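Side-chain contacts in lipase (Rhizopus chinensis, PDB 6A0W), which probably hydrolyses the ester bonds of triacylglycerols, as a fungal class 3 lipase with the alpha/beta-hydrolase fold: residues A[42-47]-A[286-291]; A[63-68]-A[91-96]; A[111-116]-A[282-287]; A[233-238]-A[270-275]. One frame throughout, in Å; residues are numbered along the deposited sequence.

Contact 1 (A[42-47]-A[286-291]); sequences KELTNY and TYFGIN. With SO4 (sulfate ion), chain C.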
loop_
_atom_site.group_PDB
_atom_site.type_symbol
_atom_site.label_atom_id
_atom_site.label_comp_id
_atom_site.label_asym_id
_atom_site.label_seq_id
_atom_site.Cartn_x
_atom_site.Cartn_y
_atom_site.Cartn_z
ATOM N N LYS A 42 5.834 5.300 -14.488
ATOM C CA LYS A 42 5.298 6.614 -14.202
ATOM C C LYS A 42 4.015 6.546 -13.367
ATOM O O LYS A 42 3.755 7.378 -12.495
ATOM C CB LYS A 42 5.015 7.339 -15.502
ATOM C CG LYS A 42 4.664 8.804 -15.326
ATOM C CD LYS A 42 4.599 9.473 -16.689
ATOM C CE LYS A 42 5.104 10.904 -16.640
ATOM N NZ LYS A 42 3.969 11.856 -16.763
ATOM N N GLU A 43 3.174 5.571 -13.660
ATOM C CA GLU A 43 1.892 5.513 -12.989
ATOM C C GLU A 43 2.081 5.014 -11.553
ATOM O O GLU A 43 1.502 5.567 -10.612
ATOM C CB GLU A 43 0.935 4.632 -13.795
ATOM C CG GLU A 43 -0.200 4.080 -12.969
ATOM C CD GLU A 43 -1.100 3.214 -13.798
ATOM O OE1 GLU A 43 -0.880 1.980 -13.824
ATOM O OE2 GLU A 43 -2.019 3.793 -14.394
ATOM N N LEU A 44 2.970 4.038 -11.362
ATOM C CA LEU A 44 3.261 3.561 -10.015
ATOM C C LEU A 44 3.892 4.685 -9.202
ATOM O O LEU A 44 3.575 4.885 -8.023
ATOM C CB LEU A 44 4.197 2.359 -10.032
ATOM C CG LEU A 44 3.656 1.181 -10.818
ATOM C CD1 LEU A 44 4.804 0.201 -11.065
ATOM C CD2 LEU A 44 2.507 0.519 -10.046
ATOM N N THR A 45 4.720 5.483 -9.868
ATOM C CA THR A 45 5.430 6.562 -9.210
ATOM C C THR A 45 4.411 7.577 -8.731
ATOM O O THR A 45 4.570 8.177 -7.659
ATOM C CB THR A 45 6.463 7.231 -10.173
ATOM O OG1 THR A 45 7.483 6.283 -10.494
ATOM C CG2 THR A 45 7.117 8.412 -9.546
ATOM N N ASN A 46 3.444 7.873 -9.587
ATOM C CA ASN A 46 2.515 8.973 -9.298
ATOM C C ASN A 46 1.634 8.665 -8.044
ATOM O O ASN A 46 1.495 9.491 -7.135
ATOM C CB ASN A 46 1.708 9.310 -10.548
ATOM C CG ASN A 46 2.493 10.209 -11.544
ATOM O OD1 ASN A 46 1.959 11.199 -12.026
ATOM N ND2 ASN A 46 3.786 9.912 -11.789
ATOM N N TYR A 47 1.178 7.424 -7.945
ATOM C CA TYR A 47 0.420 6.948 -6.798
ATOM C C TYR A 47 1.276 6.691 -5.553
ATOM O O TYR A 47 0.780 6.850 -4.428
ATOM C CB TYR A 47 -0.395 5.707 -7.213
ATOM C CG TYR A 47 -1.390 6.000 -8.340
ATOM C CD1 TYR A 47 -2.056 7.227 -8.396
ATOM C CD2 TYR A 47 -1.684 5.060 -9.310
ATOM C CE1 TYR A 47 -2.958 7.511 -9.401
ATOM C CE2 TYR A 47 -2.605 5.324 -10.311
ATOM C CZ TYR A 47 -3.274 6.524 -10.311
ATOM O OH TYR A 47 -4.097 6.849 -11.339
ATOM N N THR A 286 12.132 4.954 0.789
ATOM C CA THR A 286 12.243 5.648 -0.492
ATOM C C THR A 286 11.708 4.754 -1.609
ATOM O O THR A 286 12.046 3.573 -1.678
ATOM C CB THR A 286 13.730 5.994 -0.797
ATOM O OG1 THR A 286 14.332 6.536 0.383
ATOM C CG2 THR A 286 13.816 7.052 -1.908
ATOM N N TYR A 287 10.770 5.286 -2.378
ATOM C CA TYR A 287 10.178 4.591 -3.509
ATOM C C TYR A 287 10.219 5.573 -4.672
ATOM O O TYR A 287 9.620 6.655 -4.606
ATOM C CB TYR A 287 8.710 4.167 -3.205
ATOM C CG TYR A 287 8.648 2.804 -2.518
ATOM C CD1 TYR A 287 8.953 2.667 -1.176
ATOM C CD2 TYR A 287 8.238 1.668 -3.198
ATOM C CE1 TYR A 287 8.924 1.427 -0.556
ATOM C CE2 TYR A 287 8.214 0.405 -2.588
ATOM C CZ TYR A 287 8.536 0.288 -1.271
ATOM O OH TYR A 287 8.649 -0.958 -0.691
ATOM N N PHE A 288 10.922 5.168 -5.729
ATOM C CA PHE A 288 11.089 5.954 -6.955
ATOM C C PHE A 288 11.712 7.310 -6.677
ATOM O O PHE A 288 11.228 8.321 -7.168
ATOM C CB PHE A 288 9.739 6.158 -7.665
ATOM C CG PHE A 288 9.032 4.883 -8.026
ATOM C CD1 PHE A 288 9.522 4.059 -9.034
ATOM C CD2 PHE A 288 7.837 4.534 -7.400
ATOM C CE1 PHE A 288 8.847 2.915 -9.421
ATOM C CE2 PHE A 288 7.162 3.383 -7.782
ATOM C CZ PHE A 288 7.647 2.584 -8.816
ATOM N N GLY A 289 12.648 7.341 -5.743
ATOM C CA GLY A 289 13.229 8.595 -5.236
ATOM C C GLY A 289 12.342 9.411 -4.320
ATOM O O GLY A 289 12.726 10.489 -3.918
ATOM N N ILE A 290 11.110 8.977 -4.069
ATOM C CA ILE A 290 10.186 9.729 -3.179
ATOM C C ILE A 290 10.306 9.240 -1.733
ATOM O O ILE A 290 10.192 8.049 -1.453
ATOM C CB ILE A 290 8.712 9.524 -3.597
ATOM C CG1 ILE A 290 8.498 10.024 -5.022
ATOM C CG2 ILE A 290 7.746 10.250 -2.659
ATOM C CD1 ILE A 290 7.268 9.407 -5.689
ATOM N N ASN A 291 10.574 10.162 -0.819
ATOM C CA ASN A 291 10.647 9.842 0.599
ATOM C C ASN A 291 9.253 9.476 1.132
ATOM O O ASN A 291 8.277 10.228 0.940
ATOM C CB ASN A 291 11.131 11.028 1.424
ATOM C CG ASN A 291 10.974 10.762 2.921
ATOM O OD1 ASN A 291 10.044 11.286 3.537
ATOM N ND2 ASN A 291 11.732 9.786 3.451
HETATM S S SO4 C . 14.656 4.430 -5.777
HETATM O O1 SO4 C . 14.395 5.402 -4.719
HETATM O O2 SO4 C . 15.825 3.620 -5.378
HETATM O O3 SO4 C . 14.935 5.134 -7.040
HETATM O O4 SO4 C . 13.452 3.580 -5.945
#
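F288 and I290 carry segment 286-291 against the helix, where they meet T45 and, for F288, also L44. Before them in the chain, T286 turns its methyl CG2 to a sulfate ion, probably from the crystallisation liquor, 3.3 Å from its O1. Y287 then opens a type I' turn that closes at I290, with I290 N donating to Y287 O. F288 lies in this turn. Its CG stands anti to the carbonyl carbon (chi1 -58°), which turns one face of the ring to T45: T45 OG1 sits 3.2 Å from F288 CG, above the plane and displaced toward the rim. That hydroxyl is hydrogen-bonded to I41 O. At the far end of the ring F288 CZ touches L44 CB at 3.7 Å. The amides of the turn point elsewhere: F288 N reaches sulfate O4 (3.0 Å) and G289 N sulfate O1 (2.8 Å, N-H...O 150°), with H228 NE2 as a further donor to the ion. I290 follows with CD1, 3.6 Å from T45 O and 4.0 Å from T45 CG2. The beta hairpin of 286-287 and 290-291 packs on helix 38-53; F288 also touches T226 and I252 of strands 223-228 and 248-252, and I290 reaches Y73 of helix 68-73.

Contact 2 (A[63-68]-A[91-96]); sequences TKWDCK and NGFILR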
loop_
_atom_site.group_PDB
_atom_site.type_symbol
_atom_site.label_atom_id
_atom_site.label_comp_id
_atom_site.label_asym_id
_atom_site.label_seq_id
_atom_site.Cartn_x
_atom_site.Cartn_y
_atom_site.Cartn_z
ATOM N N THR A 63 -4.889 19.827 6.732
ATOM C CA THR A 63 -5.990 19.955 5.787
ATOM C C THR A 63 -5.718 20.956 4.706
ATOM O O THR A 63 -6.635 21.613 4.216
ATOM C CB THR A 63 -7.302 20.365 6.483
ATOM O OG1 THR A 63 -7.502 19.517 7.623
ATOM C CG2 THR A 63 -8.485 20.167 5.543
ATOM N N LYS A 64 -4.470 21.012 4.262
ATOM C CA LYS A 64 -4.125 21.784 3.083
ATOM C C LYS A 64 -3.469 20.871 2.053
ATOM O O LYS A 64 -2.908 19.830 2.405
ATOM C CB LYS A 64 -3.176 22.923 3.485
ATOM C CG LYS A 64 -3.751 23.906 4.518
ATOM C CD LYS A 64 -2.916 25.182 4.662
ATOM C CE LYS A 64 -1.439 24.926 4.963
ATOM N NZ LYS A 64 -1.250 24.223 6.264
ATOM N N TRP A 65 -3.551 21.254 0.786
ATOM C CA TRP A 65 -2.913 20.492 -0.276
ATOM C C TRP A 65 -1.876 21.377 -0.973
ATOM O O TRP A 65 -2.059 21.737 -2.117
ATOM C CB TRP A 65 -3.954 19.965 -1.270
ATOM C CG TRP A 65 -3.413 18.948 -2.253
ATOM C CD1 TRP A 65 -3.227 19.116 -3.595
ATOM C CD2 TRP A 65 -3.018 17.604 -1.962
ATOM N NE1 TRP A 65 -2.741 17.942 -4.167
ATOM C CE2 TRP A 65 -2.560 17.025 -3.164
ATOM C CE3 TRP A 65 -3.063 16.821 -0.812
ATOM C CZ2 TRP A 65 -2.151 15.727 -3.236
ATOM C CZ3 TRP A 65 -2.647 15.517 -0.885
ATOM C CH2 TRP A 65 -2.136 14.999 -2.069
ATOM N N ASP A 66 -0.766 21.665 -0.292
ATOM C CA ASP A 66 0.272 22.557 -0.841
ATOM C C ASP A 66 1.671 22.000 -0.623
ATOM O O ASP A 66 2.650 22.671 -0.872
ATOM C CB ASP A 66 0.156 23.986 -0.274
ATOM C CG ASP A 66 0.189 24.028 1.249
ATOM O OD1 ASP A 66 0.735 23.106 1.882
ATOM O OD2 ASP A 66 -0.399 24.957 1.834
ATOM N N CYS A 67 1.763 20.732 -0.255
ATOM C CA CYS A 67 3.033 20.146 0.074
ATOM C C CYS A 67 3.759 19.943 -1.235
ATOM O O CYS A 67 3.167 20.062 -2.302
ATOM C CB CYS A 67 2.832 18.847 0.881
ATOM S SG CYS A 67 2.427 17.337 -0.040
ATOM N N LYS A 68 5.043 19.627 -1.160
ATOM C CA LYS A 68 5.832 19.440 -2.359
ATOM C C LYS A 68 5.318 18.318 -3.249
ATOM O O LYS A 68 5.055 18.542 -4.436
ATOM C CB LYS A 68 7.292 19.186 -1.979
ATOM C CG LYS A 68 8.253 19.110 -3.171
ATOM C CD LYS A 68 9.651 18.624 -2.787
ATOM C CE LYS A 68 10.330 19.523 -1.761
ATOM N NZ LYS A 68 11.761 19.754 -2.107
ATOM N N ASN A 91 -4.079 7.475 9.793
ATOM C CA ASN A 91 -4.478 8.759 9.269
ATOM C C ASN A 91 -4.794 8.574 7.788
ATOM O O ASN A 91 -4.298 7.658 7.156
ATOM C CB ASN A 91 -3.336 9.770 9.417
ATOM C CG ASN A 91 -2.942 10.030 10.874
ATOM O OD1 ASN A 91 -3.390 11.018 11.428
ATOM N ND2 ASN A 91 -2.056 9.202 11.461
ATOM N N GLY A 92 -5.573 9.480 7.215
ATOM C CA GLY A 92 -5.864 9.420 5.808
ATOM C C GLY A 92 -6.662 10.599 5.340
ATOM O O GLY A 92 -6.995 11.518 6.106
ATOM N N PHE A 93 -6.931 10.575 4.052
ATOM C CA PHE A 93 -7.645 11.632 3.410
ATOM C C PHE A 93 -8.357 11.151 2.161
ATOM O O PHE A 93 -8.019 10.112 1.606
ATOM C CB PHE A 93 -6.713 12.805 3.085
ATOM C CG PHE A 93 -5.628 12.501 2.083
ATOM C CD1 PHE A 93 -5.868 12.642 0.722
ATOM C CD2 PHE A 93 -4.314 12.358 2.498
ATOM C CE1 PHE A 93 -4.854 12.419 -0.196
ATOM C CE2 PHE A 93 -3.281 12.170 1.584
ATOM C CZ PHE A 93 -3.550 12.226 0.229
ATOM N N ILE A 94 -9.283 11.986 1.685
ATOM C CA ILE A 94 -9.929 11.815 0.422
ATOM C C ILE A 94 -9.588 13.104 -0.301
ATOM O O ILE A 94 -9.789 14.194 0.235
ATOM C CB ILE A 94 -11.475 11.793 0.562
ATOM C CG1 ILE A 94 -11.955 10.698 1.517
ATOM C CG2 ILE A 94 -12.132 11.733 -0.801
ATOM C CD1 ILE A 94 -11.393 9.363 1.202
ATOM N N LEU A 95 -9.265 12.962 -1.572
ATOM C CA LEU A 95 -8.841 14.047 -2.423
ATOM C C LEU A 95 -9.461 13.825 -3.798
ATOM O O LEU A 95 -9.512 12.704 -4.303
ATOM C CB LEU A 95 -7.314 14.019 -2.542
ATOM C CG LEU A 95 -6.659 15.067 -3.443
ATOM C CD1 LEU A 95 -6.398 16.305 -2.591
ATOM C CD2 LEU A 95 -5.346 14.490 -3.969
ATOM N N ARG A 96 -9.877 14.907 -4.440
ATOM C CA ARG A 96 -10.388 14.820 -5.782
ATOM C C ARG A 96 -9.536 15.669 -6.731
ATOM O O ARG A 96 -9.199 16.832 -6.426
ATOM C CB ARG A 96 -11.847 15.281 -5.827
ATOM C CG ARG A 96 -12.511 14.935 -7.144
ATOM C CD ARG A 96 -13.965 15.406 -7.220
ATOM N NE ARG A 96 -14.010 16.802 -7.582
ATOM C CZ ARG A 96 -14.192 17.822 -6.742
ATOM N NH1 ARG A 96 -14.609 17.641 -5.499
ATOM N NH2 ARG A 96 -14.012 19.052 -7.199
#
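W65 meets strand 90-97 with its indole, turning a face to L95 and an edge to F93. Its CB already heads for the strand, and CG stands anti to the backbone N (chi1 -169°), which puts the ring against these two side chains. From CG onward the contact builds up: W65 CG is 4.0 Å from L95 CD1, and W65 CD2, the next ring atom, comes within 3.7 Å of the same methyl. L95 CD1 lies 3.6 Å above the indole plane, over its centre. NE1, on the five-membered ring, finds its partner outside the two segments and hydrogen-bonds V74 O, an anchor that limits rotation of the indole. W65 CE3 also packs on L95 CD1, at 3.8 Å, and CE2 lies near both leucine methyls. Farther out, W65 CZ2 meets the second methyl, L95 CD2, at 3.5 Å. This methyl makes a CH-pi contact with the six-membered ring, 23° off the ring normal, so both branches of the leucine lie along one indole face. At the tip, W65 CZ3 touches F93 CZ at 3.6 Å, with CH2 close behind. Here the rings form an offset edge-to-face pair, the tryptophan edge toward the phenylalanine face, with centroids 5.4 Å apart and planes at 64°. Between the two segments the contact is wholly apolar. It joins the loop between helices 38-53 and 68-73 to the central sheet, where strand 90-97 runs between strands 78-85 and 102-108; T53 of helix 38-53 touches both W65 and F93, and the C67-C70 disulfide ties the loop to helix 68-73.

Contact 3 (A[111-116]-A[282-287]); sequences NSFRSA and ADHLTY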
loop_
_atom_site.group_PDB
_atom_site.type_symbol
_atom_site.label_atom_id
_atom_site.label_comp_id
_atom_site.label_asym_id
_atom_site.label_seq_id
_atom_site.Cartn_x
_atom_site.Cartn_y
_atom_site.Cartn_z
ATOM N N ASN A 111 4.417 6.429 11.610
ATOM C CA ASN A 111 5.704 6.740 10.992
ATOM C C ASN A 111 6.833 6.221 11.865
ATOM O O ASN A 111 7.986 6.441 11.545
ATOM C CB ASN A 111 5.892 8.248 10.753
ATOM C CG ASN A 111 5.538 9.128 11.965
ATOM O OD1 ASN A 111 4.717 8.756 12.841
ATOM N ND2 ASN A 111 5.990 10.393 11.898
ATOM N N SER A 112 6.504 5.529 12.959
ATOM C CA SER A 112 7.531 4.845 13.731
ATOM C C SER A 112 7.822 3.437 13.186
ATOM O O SER A 112 7.509 2.444 13.818
ATOM C CB SER A 112 7.176 4.803 15.208
ATOM O OG SER A 112 8.322 4.441 15.977
ATOM N N PHE A 113 8.474 3.365 12.025
ATOM C CA PHE A 113 8.475 2.150 11.222
ATOM C C PHE A 113 9.197 1.005 11.903
ATOM O O PHE A 113 8.725 -0.135 11.944
ATOM C CB PHE A 113 9.128 2.418 9.845
ATOM C CG PHE A 113 8.403 3.434 9.036
ATOM C CD1 PHE A 113 7.146 3.150 8.539
ATOM C CD2 PHE A 113 8.944 4.683 8.812
ATOM C CE1 PHE A 113 6.454 4.067 7.789
ATOM C CE2 PHE A 113 8.244 5.639 8.103
ATOM C CZ PHE A 113 6.993 5.330 7.569
ATOM N N ARG A 114 10.366 1.301 12.453
ATOM C CA ARG A 114 11.184 0.232 12.988
ATOM C C ARG A 114 10.528 -0.407 14.194
ATOM O O ARG A 114 10.433 -1.641 14.296
ATOM C CB ARG A 114 12.579 0.736 13.336
ATOM C CG ARG A 114 13.468 -0.413 13.755
ATOM C CD ARG A 114 14.881 0.071 14.012
ATOM N NE ARG A 114 15.732 -1.046 14.414
ATOM C CZ ARG A 114 16.830 -1.420 13.763
ATOM N NH1 ARG A 114 17.274 -0.714 12.720
ATOM N NH2 ARG A 114 17.553 -2.415 14.252
ATOM N N SER A 115 10.070 0.388 15.146
ATOM C CA SER A 115 9.313 -0.245 16.237
ATOM C C SER A 115 8.057 -0.945 15.722
ATOM O O SER A 115 7.651 -1.969 16.246
ATOM C CB SER A 115 8.938 0.791 17.327
ATOM O OG SER A 115 8.022 1.773 16.855
ATOM N N ALA A 116 7.322 -0.343 14.804
ATOM C CA ALA A 116 6.094 -0.981 14.314
ATOM C C ALA A 116 6.367 -2.400 13.773
ATOM O O ALA A 116 5.614 -3.323 14.026
ATOM C CB ALA A 116 5.463 -0.142 13.231
ATOM N N ALA A 282 15.662 0.405 6.064
ATOM C CA ALA A 282 16.064 1.633 5.356
ATOM C C ALA A 282 15.427 1.633 3.960
ATOM O O ALA A 282 15.050 2.675 3.448
ATOM C CB ALA A 282 17.599 1.717 5.219
ATOM N N ASP A 283 15.382 0.473 3.303
ATOM C CA ASP A 283 14.805 0.417 1.959
ATOM C C ASP A 283 13.292 0.715 1.926
ATOM O O ASP A 283 12.764 0.963 0.845
ATOM C CB ASP A 283 15.139 -0.922 1.269
ATOM C CG ASP A 283 16.506 -0.888 0.557
ATOM O OD1 ASP A 283 17.073 0.205 0.417
ATOM O OD2 ASP A 283 16.931 -1.900 0.002
ATOM N N HIS A 284 12.614 0.708 3.087
ATOM C CA HIS A 284 11.165 1.013 3.171
ATOM C C HIS A 284 10.870 2.477 2.909
ATOM O O HIS A 284 9.723 2.846 2.576
ATOM C CB HIS A 284 10.664 0.623 4.559
ATOM C CG HIS A 284 9.181 0.705 4.755
ATOM N ND1 HIS A 284 8.287 -0.032 4.007
ATOM C CD2 HIS A 284 8.453 1.242 5.773
ATOM C CE1 HIS A 284 7.085 0.038 4.562
ATOM N NE2 HIS A 284 7.151 0.821 5.626
ATOM N N LEU A 285 11.915 3.314 3.011
ATOM C CA LEU A 285 11.745 4.761 3.171
ATOM C C LEU A 285 11.801 5.591 1.915
ATOM O O LEU A 285 11.500 6.791 1.960
ATOM C CB LEU A 285 12.727 5.316 4.212
ATOM C CG LEU A 285 12.733 4.621 5.585
ATOM C CD1 LEU A 285 13.676 5.355 6.547
ATOM C CD2 LEU A 285 11.329 4.513 6.196
ATOM N N THR A 286 12.132 4.954 0.789
ATOM C CA THR A 286 12.243 5.648 -0.492
ATOM C C THR A 286 11.708 4.754 -1.609
ATOM O O THR A 286 12.046 3.573 -1.678
ATOM C CB THR A 286 13.730 5.994 -0.797
ATOM O OG1 THR A 286 14.332 6.536 0.383
ATOM C CG2 THR A 286 13.816 7.052 -1.908
ATOM N N TYR A 287 10.770 5.286 -2.378
ATOM C CA TYR A 287 10.178 4.591 -3.509
ATOM C C TYR A 287 10.219 5.573 -4.672
ATOM O O TYR A 287 9.620 6.655 -4.606
ATOM C CB TYR A 287 8.710 4.167 -3.205
ATOM C CG TYR A 287 8.648 2.804 -2.518
ATOM C CD1 TYR A 287 8.953 2.667 -1.176
ATOM C CD2 TYR A 287 8.238 1.668 -3.198
ATOM C CE1 TYR A 287 8.924 1.427 -0.556
ATOM C CE2 TYR A 287 8.214 0.405 -2.588
ATOM C CZ TYR A 287 8.536 0.288 -1.271
ATOM O OH TYR A 287 8.649 -0.958 -0.691
#
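D231 OD2 is gripped by both Y287 OH and ND1 of H284, the histidine whose CD2 touches F113 CD1 at 3.6 Å across the contact. On the other side of the same imidazole, H284 NE2 is hydrogen-bonded to S172 OG and lies 3.7 Å from F113 CD1. This pattern is consistent with a Ser-His-Asp catalytic triad, S172 standing on the nucleophile elbow as in other alpha/beta-hydrolases. With both nitrogens engaged, the imidazole has its rotation fixed. The two rings form an offset edge-to-face pair in which the histidine edge points to the phenylalanine face, the centroids 5.1 Å apart and the planes at 83°. H284 reaches this place with CG anti to its backbone N (chi1 -173°). Beside it L285 starts from a CB aimed along the interface, yet its CD2 curls in to touch F113 CD2 at 3.5 Å. On the helix side, S112 sits at the N-cap position but its side chain makes no capping bond; S112 OG pairs instead with S115 OG (2.8 Å). F113, in the first turn of helix 113-118, also touches S172. The contact therefore joins the start of that helix to the 3-10 turn 282-284, one residue ahead of strand 286-287, and the ring of H171 meets the imidazole there, its plane turned by about 35°.

Contact 4 (A[233-238]-A[270-275]); sequences VPHVPP and QCSNSI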
loop_
_atom_site.group_PDB
_atom_site.type_symbol
_atom_site.label_atom_id
_atom_site.label_comp_id
_atom_site.label_asym_id
_atom_site.label_seq_id
_atom_site.Cartn_x
_atom_site.Cartn_y
_atom_site.Cartn_z
ATOM N N VAL A 233 9.441 -4.739 4.766
ATOM C CA VAL A 233 8.060 -4.744 5.239
ATOM C C VAL A 233 7.137 -5.705 4.443
ATOM O O VAL A 233 6.190 -6.306 5.009
ATOM C CB VAL A 233 7.461 -3.307 5.342
ATOM C CG1 VAL A 233 6.021 -3.391 5.844
ATOM C CG2 VAL A 233 8.239 -2.472 6.352
ATOM N N PRO A 234 7.373 -5.830 3.124
ATOM C CA PRO A 234 6.529 -6.762 2.380
ATOM C C PRO A 234 6.774 -8.225 2.696
ATOM O O PRO A 234 6.139 -9.112 2.097
ATOM C CB PRO A 234 6.867 -6.450 0.910
ATOM C CG PRO A 234 7.197 -4.977 0.943
ATOM C CD PRO A 234 7.912 -4.757 2.246
ATOM N N HIS A 235 7.750 -8.465 3.554
ATOM C CA HIS A 235 8.098 -9.805 3.959
ATOM C C HIS A 235 7.659 -10.112 5.382
ATOM O O HIS A 235 8.086 -11.124 5.933
ATOM C CB HIS A 235 9.618 -10.021 3.814
ATOM C CG HIS A 235 10.111 -9.728 2.435
ATOM N ND1 HIS A 235 9.788 -10.538 1.365
ATOM C CD2 HIS A 235 10.646 -8.600 1.907
ATOM C CE1 HIS A 235 10.221 -9.966 0.248
ATOM N NE2 HIS A 235 10.723 -8.780 0.542
ATOM N N VAL A 236 6.807 -9.269 5.961
ATOM C CA VAL A 236 6.196 -9.587 7.251
ATOM C C VAL A 236 4.695 -9.306 7.130
ATOM O O VAL A 236 4.284 -8.461 6.335
ATOM C CB VAL A 236 6.776 -8.745 8.416
ATOM C CG1 VAL A 236 8.276 -8.872 8.507
ATOM C CG2 VAL A 236 6.397 -7.290 8.259
ATOM N N PRO A 237 3.870 -9.911 7.986
ATOM C CA PRO A 237 4.212 -11.056 8.820
ATOM C C PRO A 237 4.617 -12.263 7.994
ATOM O O PRO A 237 4.338 -12.310 6.803
ATOM C CB PRO A 237 2.884 -11.380 9.510
ATOM C CG PRO A 237 2.099 -10.135 9.483
ATOM C CD PRO A 237 2.554 -9.343 8.301
ATOM N N PRO A 238 5.060 -13.324 8.645
ATOM C CA PRO A 238 5.638 -14.435 7.878
ATOM C C PRO A 238 4.592 -15.295 7.185
ATOM O O PRO A 238 3.527 -15.570 7.741
ATOM C CB PRO A 238 6.346 -15.254 8.962
ATOM C CG PRO A 238 6.568 -14.280 10.089
ATOM C CD PRO A 238 5.305 -13.471 10.085
ATOM N N GLN A 270 10.260 -15.038 -7.545
ATOM C CA GLN A 270 11.094 -14.399 -8.544
ATOM C C GLN A 270 11.293 -12.908 -8.377
ATOM O O GLN A 270 12.194 -12.368 -8.995
ATOM C CB GLN A 270 10.620 -14.703 -9.968
ATOM C CG GLN A 270 10.445 -16.200 -10.274
ATOM C CD GLN A 270 8.978 -16.556 -10.361
ATOM O OE1 GLN A 270 8.202 -15.843 -11.015
ATOM N NE2 GLN A 270 8.561 -17.572 -9.610
ATOM N N CYS A 271 10.455 -12.225 -7.602
ATOM C CA CYS A 271 10.659 -10.795 -7.397
ATOM C C CYS A 271 11.340 -10.586 -6.039
ATOM O O CYS A 271 12.288 -11.331 -5.704
ATOM C CB CYS A 271 9.370 -10.001 -7.661
ATOM S SG CYS A 271 8.971 -9.736 -9.429
ATOM N N SER A 272 10.823 -9.717 -5.178
ATOM C CA SER A 272 11.573 -9.364 -3.952
ATOM C C SER A 272 11.794 -10.516 -2.967
ATOM O O SER A 272 12.690 -10.442 -2.139
ATOM C CB SER A 272 10.934 -8.147 -3.225
ATOM O OG SER A 272 9.712 -8.555 -2.631
ATOM N N ASN A 273 10.978 -11.559 -3.005
ATOM C CA ASN A 273 11.218 -12.707 -2.129
ATOM C C ASN A 273 12.555 -13.378 -2.425
ATOM O O ASN A 273 13.073 -14.097 -1.574
ATOM C CB ASN A 273 10.101 -13.747 -2.228
ATOM C CG ASN A 273 8.812 -13.250 -1.612
ATOM O OD1 ASN A 273 8.842 -12.434 -0.696
ATOM N ND2 ASN A 273 7.684 -13.744 -2.099
ATOM N N SER A 274 13.121 -13.088 -3.590
ATOM C CA SER A 274 14.455 -13.601 -3.974
ATOM C C SER A 274 15.603 -12.977 -3.188
ATOM O O SER A 274 16.668 -13.548 -3.215
ATOM C CB SER A 274 14.718 -13.415 -5.489
ATOM O OG SER A 274 14.948 -12.072 -5.843
ATOM N N ILE A 275 15.422 -11.834 -2.510
ATOM C CA ILE A 275 16.493 -11.272 -1.674
ATOM C C ILE A 275 16.412 -11.604 -0.157
ATOM O O ILE A 275 17.303 -11.257 0.619
ATOM C CB ILE A 275 16.711 -9.753 -1.896
ATOM C CG1 ILE A 275 15.453 -8.906 -1.616
ATOM C CG2 ILE A 275 17.193 -9.486 -3.314
ATOM C CD1 ILE A 275 15.154 -8.720 -0.150
HETATM O O HOH W 1 6.751 -10.884 -0.153
#
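H235 meets S272 and N273 with the edge of its imidazole, and polar approaches dominate the contact. N273 OD1 lies near the ring plane, equally close (3.0 Å) to H235 ND1 and H235 CE1, and the amide is turned 66° from the imidazole. Although the CB of N273 is not aimed at the other segment, chi1 of -70° swings the amide oxygen in to the ring. S272 OG approaches the neighbouring part of the same edge, 3.2 Å from H235 CE1; its hydrogen bond runs to E249 OE2. The amide nitrogen of N273 is likewise engaged, with T268 O and E267 OE1. A water also bridges the segments: it is hydrogen-bonded to P234 O at 2.9 Å and to N273 OD1 at 2.7 Å, but further acceptors lie nearby, so it may not serve both of these at all times. P234 O also accepts from H245 NE2. Within segment 270-275, C271 O takes two donors, S274 N and S274 OG (2.8 Å), arriving from opposite faces of its carbonyl plane, and the disulfide of C271 with C262 ties the turn to strand 258-262. Aliphatic packing is slight: I275 CD1 comes only to 4.5 Å of H235 NE2, obliquely to the ring. The chemistry implies a buried histidine whose edge is lined by polar oxygens. E249, as a second-shell carboxylate behind S272, might favour positive charge on H235, and the fixed amide of N273 would orient OD1 toward the ring.

Overall arrangement
Contacts 2 and 4 are buried and lie on opposite sides of the chain's centre, about 30 Å apart between centres; contacts 1 and 3 are partly buried. Contacts 1 and 3 share T286 and Y287, so the hairpin of 286-291 ties helix 38-53 to the region of the putative triad. Contact 3 in turn touches contact 4, where H284 packs on V233. Chemistry follows place: contact 2, against the central sheet, is aromatic and aliphatic; contact 1 pairs a ring face with a hydroxyl, while the amides of its turn bind a sulfate; contact 3 adds a hydrogen-bonded imidazole to an aromatic pair; contact 4, between two loops, relies on polar atoms and water.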